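Long-range contacts in Polyphosphate:AMP phosphotransferase (Pseudomonas aeruginosa PAO1, PDB 3CZP), which transfers phosphate from inorganic polyphosphate to AMP to make ADP, and less efficiently to GMP, with magnesium as cofactor: residues 47-52 with 109-114; 75-80 with 91-96; 117-122 with 190-195; 154-159 with 214-219. All coordinates share one frame; numbering follows the deposited sequence.

Overall arrangement
All four contacts belong to the first of the two fused PPK2 domains, the one that seems to be catalytically inactive and might mediate dimerisation. Contacts 1, 2 and 4 reach the same five-stranded parallel sheet. Contact 2, its centre about 13 Å from that of contact 1, meets it where W110 packs on F93; it holds an acetate, and its R95 pairs with E83 of the second subunit. Contact 3, centred about 12 Å from contact 1, shares a helix with it and sets F192 against I51. Contact 4 lies beside contact 1 in the sheet and is tied to contact 3 by the salt bridge K158 to D190. Contacts 2 and 4 are farthest apart, about 27 Å between centres.

Contact 1 of 4, residues 47-52 with 109-114; sequences LINGIE and NWYSQM
OD1 of N109 is held from two directions: the amide of N49 donates to it across the contact, ND2 to OD1 3.2 Å, and the backbone N of Y111 gives it a weak capping bond. A second bond runs the other way, from N109 ND2 to N49 OD1 at 3.0 Å, so the two asparagines exchange donor and acceptor. Each bond leaves nearly in the plane of the donating amide but reaches its acceptor tilted from the carbonyl plane, with the amide planes 62° apart. Asparagine suits both places, offering an N-H and a carbonyl on one short side chain; ND2 of N109 also bonds the carbonyl of F106. With CG between its backbone N and carbonyl carbon (chi1 51°), N109 folds its amide back over the first turn as the N-cap, and S112 completes a capping box through a weak bond from N109 N to OG. A water donates to the carbonyl O of I48 at 2.7 Å.

Beside this polar pair, L47 lays CD1 against the edge of the Y111 ring, 3.5 Å from CE2, and against W110 CZ2 at 3.7 Å; its branched end serves both aromatics. The polar ends of W110 and Y111 turn to E139, which accepts from W110 NE1 and also bonds Y111 OH.

Strand 44-50 runs between strands 103-107 and 148-155 of the parallel sheet. Helix 110-119 follows strand 103-107, its first turns beside the end of strand 44-50, segments 47-50 and 110-114 at 30° to each other; helix 125-144 covers W110 and Y111.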
# COMPACT_ATOMS: atom_id res chain seq x y z
N LEU A 47 -9.67 -12.06 16.01
CA LEU A 47 -9.27 -13.37 15.46
C LEU A 47 -10.36 -14.40 15.67
O LEU A 47 -10.98 -14.48 16.73
CB LEU A 47 -7.97 -13.84 16.06
CG LEU A 47 -6.78 -12.85 16.17
CD1 LEU A 47 -5.53 -13.59 16.74
CD2 LEU A 47 -6.53 -12.07 14.89
N ILE A 48 -10.57 -15.20 14.63
CA ILE A 48 -11.66 -16.17 14.54
C ILE A 48 -11.01 -17.50 14.26
O ILE A 48 -10.32 -17.62 13.26
CB ILE A 48 -12.72 -15.79 13.39
CG1 ILE A 48 -13.30 -14.39 13.66
CG2 ILE A 48 -13.78 -16.86 13.23
CD1 ILE A 48 -14.13 -14.25 14.96
N ASN A 49 -11.20 -18.44 15.18
CA ASN A 49 -10.57 -19.72 15.19
C ASN A 49 -11.46 -20.79 15.83
O ASN A 49 -12.51 -20.45 16.38
CB ASN A 49 -9.29 -19.61 16.02
CG ASN A 49 -8.17 -18.78 15.32
OD1 ASN A 49 -7.93 -17.63 15.70
ND2 ASN A 49 -7.48 -19.38 14.33
N GLY A 50 -11.07 -22.06 15.72
CA GLY A 50 -11.78 -23.14 16.32
C GLY A 50 -12.19 -24.30 15.42
O GLY A 50 -11.60 -24.54 14.39
N ILE A 51 -13.21 -25.01 15.87
CA ILE A 51 -13.60 -26.27 15.24
C ILE A 51 -14.47 -25.95 14.02
O ILE A 51 -15.27 -25.02 14.05
CB ILE A 51 -14.36 -27.21 16.24
CG1 ILE A 51 -13.50 -27.44 17.47
CG2 ILE A 51 -14.72 -28.55 15.60
CD1 ILE A 51 -12.10 -28.05 17.15
N GLU A 52 -14.21 -26.70 12.94
CA GLU A 52 -15.03 -26.74 11.73
C GLU A 52 -16.47 -27.02 12.15
O GLU A 52 -16.75 -28.00 12.87
CB GLU A 52 -14.52 -27.90 10.86
CG GLU A 52 -15.38 -28.31 9.66
CD GLU A 52 -14.91 -27.73 8.35
OE1 GLU A 52 -14.56 -26.53 8.32
OE2 GLU A 52 -14.90 -28.52 7.35
N ASN A 109 -5.67 -16.98 10.34
CA ASN A 109 -4.68 -16.06 10.84
C ASN A 109 -3.42 -16.90 11.23
O ASN A 109 -3.27 -18.04 10.81
CB ASN A 109 -5.29 -15.26 12.00
CG ASN A 109 -5.94 -16.17 13.03
OD1 ASN A 109 -5.31 -17.12 13.53
ND2 ASN A 109 -7.19 -15.94 13.30
N TRP A 110 -2.54 -16.36 12.03
CA TRP A 110 -1.33 -17.08 12.42
C TRP A 110 -1.61 -18.41 13.20
O TRP A 110 -0.93 -19.39 13.00
CB TRP A 110 -0.40 -16.11 13.16
CG TRP A 110 -1.03 -15.17 14.13
CD1 TRP A 110 -1.18 -15.36 15.45
CD2 TRP A 110 -1.59 -13.87 13.84
NE1 TRP A 110 -1.76 -14.27 16.02
CE2 TRP A 110 -2.04 -13.34 15.05
CE3 TRP A 110 -1.75 -13.10 12.67
CZ2 TRP A 110 -2.60 -12.06 15.15
CZ3 TRP A 110 -2.35 -11.85 12.76
CH2 TRP A 110 -2.77 -11.36 14.00
N TYR A 111 -2.65 -18.46 14.00
CA TYR A 111 -3.08 -19.67 14.69
C TYR A 111 -3.54 -20.79 13.79
O TYR A 111 -3.13 -21.94 13.98
CB TYR A 111 -4.15 -19.34 15.71
CG TYR A 111 -3.65 -18.42 16.76
CD1 TYR A 111 -2.64 -18.84 17.64
CD2 TYR A 111 -4.13 -17.15 16.89
CE1 TYR A 111 -2.14 -18.01 18.61
CE2 TYR A 111 -3.63 -16.31 17.85
CZ TYR A 111 -2.65 -16.77 18.75
OH TYR A 111 -2.13 -15.93 19.75
N SER A 112 -4.37 -20.48 12.81
CA SER A 112 -4.79 -21.47 11.82
C SER A 112 -3.56 -22.02 11.13
O SER A 112 -3.43 -23.20 10.94
CB SER A 112 -5.74 -20.88 10.76
OG SER A 112 -6.63 -19.95 11.33
N GLN A 113 -2.65 -21.14 10.73
CA GLN A 113 -1.43 -21.58 10.09
C GLN A 113 -0.63 -22.58 10.92
O GLN A 113 -0.36 -23.70 10.44
CB GLN A 113 -0.57 -20.37 9.72
CG GLN A 113 -1.19 -19.45 8.62
CD GLN A 113 -0.20 -18.41 8.14
OE1 GLN A 113 0.65 -17.96 8.90
NE2 GLN A 113 -0.33 -18.00 6.87
N MSE A 114 -0.28 -22.22 12.17
CA MSE A 114 0.52 -23.12 13.05
C MSE A 114 -0.20 -24.45 13.48
O MSE A 114 0.42 -25.50 13.51
CB MSE A 114 1.06 -22.33 14.26
CG MSE A 114 0.12 -22.14 15.38
SE MSE A 114 0.80 -21.05 16.83
CE MSE A 114 0.97 -19.25 15.96
O HOH W 1 -9.99 -19.09 11.05

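Contact 2 of 4, residues 75-80 with 91-96; sequences QSFLRP and WRFWRR. With ACT (acetate ion), chain F.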
# COMPACT_ATOMS: atom_id res chain seq x y z
N GLN A 75 -10.72 -10.42 6.57
CA GLN A 75 -9.64 -11.04 5.80
C GLN A 75 -9.55 -12.54 6.05
O GLN A 75 -9.90 -13.00 7.12
CB GLN A 75 -8.28 -10.49 6.24
CG GLN A 75 -8.15 -9.00 6.40
CD GLN A 75 -8.00 -8.29 5.11
OE1 GLN A 75 -7.79 -8.91 4.07
NE2 GLN A 75 -8.08 -6.97 5.16
N SER A 76 -9.08 -13.27 5.04
CA SER A 76 -8.46 -14.57 5.28
C SER A 76 -7.09 -14.65 4.61
O SER A 76 -6.83 -13.94 3.63
CB SER A 76 -9.35 -15.71 4.86
OG SER A 76 -8.66 -16.93 5.12
N PHE A 77 -6.20 -15.47 5.19
CA PHE A 77 -4.77 -15.45 4.84
C PHE A 77 -4.17 -16.77 4.36
O PHE A 77 -2.91 -16.91 4.26
CB PHE A 77 -3.93 -14.96 6.03
CG PHE A 77 -4.20 -13.54 6.45
CD1 PHE A 77 -5.09 -13.26 7.47
CD2 PHE A 77 -3.46 -12.50 5.91
CE1 PHE A 77 -5.30 -12.02 7.90
CE2 PHE A 77 -3.69 -11.18 6.34
CZ PHE A 77 -4.61 -10.93 7.33
N LEU A 78 -5.03 -17.72 4.00
CA LEU A 78 -4.51 -19.02 3.56
C LEU A 78 -4.52 -19.23 2.00
O LEU A 78 -4.69 -20.36 1.52
CB LEU A 78 -5.29 -20.18 4.25
CG LEU A 78 -5.63 -20.07 5.76
CD1 LEU A 78 -6.47 -21.30 6.23
CD2 LEU A 78 -4.37 -19.84 6.67
N ARG A 79 -4.42 -18.15 1.24
CA ARG A 79 -4.11 -18.21 -0.20
C ARG A 79 -3.23 -17.02 -0.48
O ARG A 79 -3.70 -15.99 -0.96
CB ARG A 79 -5.36 -18.11 -1.05
CG ARG A 79 -6.20 -19.38 -1.03
CD ARG A 79 -7.11 -19.44 -2.25
NE ARG A 79 -7.43 -20.82 -2.69
CZ ARG A 79 -8.43 -21.56 -2.21
NH1 ARG A 79 -9.22 -21.08 -1.25
NH2 ARG A 79 -8.66 -22.79 -2.71
N PRO A 80 -1.95 -17.17 -0.18
CA PRO A 80 -1.03 -16.07 -0.33
C PRO A 80 -0.77 -15.75 -1.79
O PRO A 80 -0.75 -16.67 -2.62
CB PRO A 80 0.23 -16.58 0.33
CG PRO A 80 0.13 -17.99 0.35
CD PRO A 80 -1.27 -18.41 0.22
N TRP A 91 4.85 -10.55 7.16
CA TRP A 91 4.57 -9.38 6.33
C TRP A 91 3.11 -9.28 5.91
O TRP A 91 2.52 -8.22 5.92
CB TRP A 91 5.49 -9.45 5.10
CG TRP A 91 5.40 -8.26 4.18
CD1 TRP A 91 6.09 -7.07 4.28
CD2 TRP A 91 4.62 -8.18 3.00
NE1 TRP A 91 5.74 -6.25 3.24
CE2 TRP A 91 4.85 -6.91 2.44
CE3 TRP A 91 3.82 -9.08 2.32
CZ2 TRP A 91 4.25 -6.52 1.24
CZ3 TRP A 91 3.21 -8.69 1.16
CH2 TRP A 91 3.42 -7.42 0.62
N ARG A 92 2.53 -10.39 5.49
CA ARG A 92 1.19 -10.36 4.99
C ARG A 92 0.16 -9.99 6.03
O ARG A 92 -0.94 -9.49 5.68
CB ARG A 92 0.81 -11.72 4.48
CG ARG A 92 0.71 -12.74 5.53
CD ARG A 92 0.38 -14.11 4.89
NE ARG A 92 1.62 -14.65 4.34
CZ ARG A 92 1.74 -15.85 3.81
NH1 ARG A 92 0.70 -16.68 3.73
NH2 ARG A 92 2.93 -16.25 3.40
N PHE A 93 0.43 -10.29 7.30
CA PHE A 93 -0.46 -9.84 8.37
C PHE A 93 -0.28 -8.35 8.62
O PHE A 93 -1.25 -7.56 8.78
CB PHE A 93 -0.16 -10.63 9.65
CG PHE A 93 -0.36 -12.10 9.49
CD1 PHE A 93 -1.59 -12.59 9.09
CD2 PHE A 93 0.65 -12.98 9.75
CE1 PHE A 93 -1.79 -13.92 8.92
CE2 PHE A 93 0.43 -14.34 9.58
CZ PHE A 93 -0.80 -14.78 9.16
N TRP A 94 0.95 -7.90 8.65
CA TRP A 94 1.21 -6.43 8.84
C TRP A 94 0.51 -5.60 7.77
O TRP A 94 -0.08 -4.54 8.04
CB TRP A 94 2.73 -6.12 8.78
CG TRP A 94 3.53 -6.51 10.02
CD1 TRP A 94 4.21 -7.66 10.22
CD2 TRP A 94 3.70 -5.73 11.21
NE1 TRP A 94 4.79 -7.65 11.48
CE2 TRP A 94 4.47 -6.48 12.11
CE3 TRP A 94 3.22 -4.49 11.61
CZ2 TRP A 94 4.85 -6.00 13.38
CZ3 TRP A 94 3.61 -4.01 12.88
CH2 TRP A 94 4.40 -4.77 13.73
N ARG A 95 0.53 -6.12 6.54
CA ARG A 95 -0.05 -5.47 5.40
C ARG A 95 -1.55 -5.21 5.59
O ARG A 95 -2.09 -4.20 5.07
CB ARG A 95 0.24 -6.25 4.11
CG ARG A 95 -0.53 -5.74 2.95
CD ARG A 95 0.06 -5.84 1.62
NE ARG A 95 -0.22 -7.11 1.00
CZ ARG A 95 -0.06 -7.35 -0.29
NH1 ARG A 95 0.31 -6.41 -1.14
NH2 ARG A 95 -0.31 -8.55 -0.75
N ARG A 96 -2.24 -6.10 6.32
CA ARG A 96 -3.71 -5.99 6.50
C ARG A 96 -4.16 -5.50 7.84
O ARG A 96 -5.38 -5.50 8.13
CB ARG A 96 -4.43 -7.32 6.24
CG ARG A 96 -4.16 -8.00 4.92
CD ARG A 96 -4.35 -7.07 3.78
NE ARG A 96 -4.01 -7.78 2.53
CZ ARG A 96 -3.90 -7.22 1.30
NH1 ARG A 96 -4.08 -5.90 1.11
NH2 ARG A 96 -3.63 -8.01 0.24
C ACT F . -3.21 -5.42 -2.91
O ACT F . -3.95 -5.85 -2.03
OXT ACT F . -3.03 -6.22 -3.85
CH3 ACT F . -2.57 -4.07 -2.86
O HOH W 2 -8.03 -5.57 8.10
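F77 and R96 both set CG anti to the carbonyl carbon, chi1 -65° and -54°, and the R96 chain then bends at chi2; this brings the F77 ring in beside the first carbons of R96 and under the edge of F93. The two phenylalanines form an edge-to-face (T-shaped) pair, centroids 4.7 Å apart and planes at 63°. CD1 of F93 stands over the centre of the F77 face, and CE1 comes to 3.5 Å from F77 CG. At the rim of the F77 ring, CE2 meets the carbonyl O of R92 near the ring plane at 3.3 Å, and CG of R96 lies 3.5 Å from the same CE2. Flat aromatic rings suit this buried place, presenting a face to one neighbour and an edge to another.

R96 packs through CB and CG, whereas R92 offers its guanidinium face to CB of P80, which lies 3.4 Å from R92 NH1. The amide of Q75 and the guanidinium of R96 lie in nearly parallel planes while the side chains cross at about a right angle, and a water bridges Q75 NE2 to the carbonyl of R96. NH1 and NH2 of R96 both donate to one oxygen, O, of an acetate ion, probably from the crystallisation liquor, each at 3.1 Å. R95 pairs with E84 and with E83 of the second subunit.

The whole is the packing of short helix 91-96 against the end of outermost strand 72-76 and the loop that follows it, in the parallel sheet of a P-loop kinase-like domain.

Contact 3 of 4, residues 117-122 with 190-195; sequences ARVEGH and DRFVHY
R118 lies across Y195, its CG 3.5 Å from the ring centroid and only 9° off the ring normal, a CH-pi contact over the face. Arginine suits this place because its methylenes can lie on the ring; the tyrosine hydroxyl sits over the guanidinium face, OH 3.2 Å from R118 CZ, and is not hydrogen-bonded to it. Beside it V119, small and branched, pushes CG2 close to the other helix, 3.7 Å from F192 CA and 4.0 Å from F192 CD1. R191 reaches over the end of helix 110-119, where its NH1 comes to 3.2 Å from the carbonyl O of R118. The two like charges also approach, R118 NH1 lying 4.3 Å from R191 NH1.

The R118 chain starts with CG anti to N (chi1 -169°) and bends at chi2, which lays it over the ring; H194 covers the opposite face of Y195. L115 and L128 pack against Y195, and W183 meets F192 edge to face.

Positive phi at G121 ends the helix in a Schellman motif, with H122 N bonded to A117 O and G121 N to R118 O. The arrangement is thus a helix C-terminus packed on the side of helix 186-203.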
# COMPACT_ATOMS: atom_id res chain seq x y z
N ALA A 117 -0.40 -26.68 10.35
CA ALA A 117 0.94 -27.15 10.04
C ALA A 117 1.36 -28.35 10.95
O ALA A 117 1.86 -29.42 10.47
CB ALA A 117 1.97 -25.95 10.13
N ARG A 118 1.00 -28.25 12.22
CA ARG A 118 1.34 -29.27 13.22
C ARG A 118 0.46 -30.49 13.08
O ARG A 118 0.96 -31.61 13.00
CB ARG A 118 1.28 -28.66 14.61
CG ARG A 118 1.84 -29.46 15.73
CD ARG A 118 3.27 -29.68 15.52
NE ARG A 118 3.84 -30.58 16.46
CZ ARG A 118 4.15 -31.85 16.19
NH1 ARG A 118 3.87 -32.40 15.00
NH2 ARG A 118 4.72 -32.58 17.16
N VAL A 119 -0.86 -30.28 12.97
CA VAL A 119 -1.80 -31.37 12.85
C VAL A 119 -1.49 -32.21 11.61
O VAL A 119 -1.58 -33.42 11.65
CB VAL A 119 -3.27 -30.89 12.83
CG1 VAL A 119 -4.22 -32.04 12.40
CG2 VAL A 119 -3.68 -30.29 14.23
N GLU A 120 -1.04 -31.56 10.54
CA GLU A 120 -0.68 -32.23 9.29
C GLU A 120 0.74 -32.79 9.24
O GLU A 120 1.11 -33.48 8.29
CB GLU A 120 -0.88 -31.25 8.15
CG GLU A 120 -2.34 -30.97 7.87
CD GLU A 120 -3.00 -32.16 7.20
OE1 GLU A 120 -2.82 -32.37 5.98
OE2 GLU A 120 -3.69 -32.92 7.89
N GLY A 121 1.52 -32.50 10.27
CA GLY A 121 2.90 -32.97 10.32
C GLY A 121 3.88 -32.20 9.46
O GLY A 121 4.99 -32.68 9.22
N HIS A 122 3.52 -30.99 9.03
CA HIS A 122 4.44 -30.17 8.28
C HIS A 122 5.56 -29.58 9.14
O HIS A 122 6.64 -29.41 8.65
CB HIS A 122 3.72 -29.07 7.54
CG HIS A 122 2.68 -29.59 6.62
ND1 HIS A 122 1.64 -28.83 6.15
CD2 HIS A 122 2.50 -30.84 6.10
CE1 HIS A 122 0.86 -29.58 5.38
NE2 HIS A 122 1.35 -30.80 5.34
N ASP A 190 -9.05 -34.83 17.55
CA ASP A 190 -8.27 -35.11 18.75
C ASP A 190 -6.95 -34.34 18.74
O ASP A 190 -6.55 -33.80 19.77
CB ASP A 190 -8.01 -36.62 18.88
CG ASP A 190 -9.29 -37.41 19.18
OD1 ASP A 190 -10.39 -36.81 19.30
OD2 ASP A 190 -9.20 -38.64 19.25
N ARG A 191 -6.28 -34.27 17.61
CA ARG A 191 -4.99 -33.59 17.57
C ARG A 191 -5.13 -32.11 17.55
O ARG A 191 -4.36 -31.41 18.19
CB ARG A 191 -4.12 -34.07 16.40
CG ARG A 191 -3.83 -35.55 16.50
CD ARG A 191 -3.01 -36.03 15.32
NE ARG A 191 -1.73 -35.34 15.32
CZ ARG A 191 -0.99 -35.09 14.25
NH1 ARG A 191 0.19 -34.44 14.38
NH2 ARG A 191 -1.43 -35.47 13.06
N PHE A 192 -6.13 -31.62 16.81
CA PHE A 192 -6.42 -30.22 16.76
C PHE A 192 -6.67 -29.62 18.16
O PHE A 192 -6.17 -28.50 18.48
CB PHE A 192 -7.64 -29.99 15.91
CG PHE A 192 -7.77 -28.59 15.43
CD1 PHE A 192 -7.04 -28.17 14.34
CD2 PHE A 192 -8.61 -27.68 16.10
CE1 PHE A 192 -7.16 -26.87 13.89
CE2 PHE A 192 -8.75 -26.40 15.66
CZ PHE A 192 -8.02 -25.98 14.54
N VAL A 193 -7.45 -30.33 18.95
CA VAL A 193 -7.81 -29.84 20.26
C VAL A 193 -6.65 -30.01 21.24
O VAL A 193 -6.51 -29.22 22.15
CB VAL A 193 -9.13 -30.42 20.84
CG1 VAL A 193 -10.39 -29.84 20.07
CG2 VAL A 193 -9.10 -31.94 20.90
N HIS A 194 -5.84 -31.05 21.06
CA HIS A 194 -4.59 -31.24 21.85
C HIS A 194 -3.63 -30.09 21.68
O HIS A 194 -3.17 -29.44 22.64
CB HIS A 194 -3.94 -32.59 21.48
CG HIS A 194 -2.55 -32.77 21.99
ND1 HIS A 194 -2.26 -33.14 23.28
CD2 HIS A 194 -1.36 -32.65 21.35
CE1 HIS A 194 -0.95 -33.24 23.42
NE2 HIS A 194 -0.38 -32.97 22.26
N TYR A 195 -3.35 -29.75 20.43
CA TYR A 195 -2.50 -28.60 20.16
C TYR A 195 -3.19 -27.26 20.47
O TYR A 195 -2.53 -26.33 20.96
CB TYR A 195 -1.96 -28.64 18.72
CG TYR A 195 -0.98 -29.76 18.52
CD1 TYR A 195 0.22 -29.79 19.25
CD2 TYR A 195 -1.24 -30.80 17.62
CE1 TYR A 195 1.13 -30.84 19.10
CE2 TYR A 195 -0.34 -31.83 17.47
CZ TYR A 195 0.84 -31.83 18.18
OH TYR A 195 1.71 -32.84 18.03

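Contact 4 of 4, residues 154-159 with 214-219; sequences FHLSKK and EGADER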
# COMPACT_ATOMS: atom_id res chain seq x y z
N PHE A 154 -14.24 -20.86 18.66
CA PHE A 154 -15.53 -21.49 18.51
C PHE A 154 -15.39 -22.99 18.68
O PHE A 154 -14.64 -23.64 17.92
CB PHE A 154 -16.09 -21.16 17.11
CG PHE A 154 -16.48 -19.71 16.95
CD1 PHE A 154 -17.81 -19.31 17.06
CD2 PHE A 154 -15.51 -18.73 16.79
CE1 PHE A 154 -18.15 -17.97 16.99
CE2 PHE A 154 -15.87 -17.37 16.66
CZ PHE A 154 -17.16 -17.01 16.77
N HIS A 155 -16.07 -23.54 19.68
CA HIS A 155 -15.86 -24.91 20.07
C HIS A 155 -17.04 -25.84 19.81
O HIS A 155 -18.18 -25.45 20.00
CB HIS A 155 -15.58 -24.99 21.57
CG HIS A 155 -15.00 -26.30 21.97
ND1 HIS A 155 -13.84 -26.80 21.41
CD2 HIS A 155 -15.44 -27.24 22.83
CE1 HIS A 155 -13.58 -27.98 21.95
NE2 HIS A 155 -14.54 -28.27 22.81
N LEU A 156 -16.73 -27.10 19.47
CA LEU A 156 -17.66 -28.19 19.60
C LEU A 156 -16.90 -29.33 20.21
O LEU A 156 -15.69 -29.45 20.03
CB LEU A 156 -18.23 -28.64 18.24
CG LEU A 156 -19.09 -27.71 17.38
CD1 LEU A 156 -19.30 -28.35 15.98
CD2 LEU A 156 -20.42 -27.36 18.07
N SER A 157 -17.60 -30.16 20.96
CA SER A 157 -17.04 -31.41 21.43
C SER A 157 -17.05 -32.41 20.30
O SER A 157 -17.69 -32.24 19.27
CB SER A 157 -17.76 -31.96 22.67
OG SER A 157 -19.06 -32.37 22.34
N LYS A 158 -16.31 -33.47 20.53
CA LYS A 158 -16.18 -34.53 19.54
C LYS A 158 -17.55 -35.04 19.14
O LYS A 158 -17.83 -35.15 17.95
CB LYS A 158 -15.32 -35.64 20.10
CG LYS A 158 -14.82 -36.62 19.07
CD LYS A 158 -13.80 -37.49 19.71
CE LYS A 158 -13.24 -38.56 18.74
NZ LYS A 158 -12.23 -38.04 17.78
N LYS A 159 -18.38 -35.33 20.15
CA LYS A 159 -19.77 -35.79 20.01
C LYS A 159 -20.64 -34.80 19.25
O LYS A 159 -21.48 -35.20 18.44
CB LYS A 159 -20.40 -36.01 21.39
CG LYS A 159 -20.49 -37.45 21.82
CD LYS A 159 -21.30 -37.62 23.13
CE LYS A 159 -20.79 -38.82 23.97
NZ LYS A 159 -20.23 -39.90 23.12
N GLU A 214 -18.81 -21.96 23.19
CA GLU A 214 -19.48 -23.15 22.69
C GLU A 214 -20.38 -22.83 21.49
O GLU A 214 -21.25 -21.96 21.55
CB GLU A 214 -20.29 -23.83 23.81
CG GLU A 214 -20.82 -25.19 23.36
CD GLU A 214 -21.48 -26.01 24.46
OE1 GLU A 214 -21.46 -25.56 25.64
OE2 GLU A 214 -22.02 -27.11 24.14
N GLY A 215 -20.18 -23.55 20.39
CA GLY A 215 -20.82 -23.19 19.14
C GLY A 215 -22.04 -24.00 18.73
O GLY A 215 -22.54 -23.85 17.61
N ALA A 216 -22.53 -24.84 19.62
CA ALA A 216 -23.58 -25.77 19.29
C ALA A 216 -24.88 -24.99 19.15
O ALA A 216 -25.66 -25.28 18.26
CB ALA A 216 -23.68 -26.88 20.33
N ASP A 217 -25.08 -23.97 19.98
CA ASP A 217 -26.24 -23.11 19.90
C ASP A 217 -25.96 -21.77 19.18
O ASP A 217 -25.21 -20.93 19.67
CB ASP A 217 -26.88 -22.91 21.29
CG ASP A 217 -28.21 -22.21 21.20
OD1 ASP A 217 -29.16 -22.78 20.62
OD2 ASP A 217 -28.36 -21.11 21.76
N GLU A 218 -26.62 -21.57 18.03
CA GLU A 218 -26.45 -20.37 17.20
C GLU A 218 -26.72 -19.10 18.03
O GLU A 218 -25.96 -18.13 18.00
CB GLU A 218 -27.45 -20.36 16.07
CG GLU A 218 -27.20 -21.21 14.87
CD GLU A 218 -28.34 -21.01 13.83
OE1 GLU A 218 -29.55 -21.01 14.21
OE2 GLU A 218 -28.03 -20.80 12.64
N ARG A 219 -27.84 -19.12 18.75
CA ARG A 219 -28.22 -17.98 19.60
C ARG A 219 -27.21 -17.69 20.70
O ARG A 219 -26.74 -16.58 20.85
CB ARG A 219 -29.60 -18.22 20.22
CG ARG A 219 -30.67 -18.22 19.18
CD ARG A 219 -31.99 -18.31 19.73
NE ARG A 219 -32.87 -18.62 18.63
CZ ARG A 219 -33.41 -19.82 18.37
NH1 ARG A 219 -34.20 -19.94 17.31
NH2 ARG A 219 -33.19 -20.87 19.16
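H155, L156 and G215 bury the most surface here, and one backbone bond organises them: G215 N donates to H155 O at 2.8 Å, with an N-H...O angle of 158° and in the carbonyl plane. It prolongs the parallel pairing of H155 with E214, whose CA atoms are 4.8 Å apart and whose side chains leave on the same face of the sheet. Both side chains find their polar partners beyond the pair: H155 NE2 bonds E8, while E214 OE2 accepts from Q160 and OE1 bonds H11 and the backbone N of G10.

G215, without a side chain, lets its backbone come close to the carbonyl of H155. L156 sets CG anti to its carbonyl carbon (chi1 -64°), and its end swings CD2 across the turn after the strand, 3.6 Å from A216 N and 4.0 Å from A216 CB. A leucine methyl thereby covers the peptide between G215 and A216, and the small alanine lets it come near.

Beyond the pair both chains turn into helices, at which S157 and D217 are the N-caps. The chemistry suggests that main-chain bonding keeps strand 210-214, outermost in this chain, beside strand 148-155 up to their ends, while buried polar groups of H155 and E214 tie this edge to the N-terminal residues E8, G10 and H11.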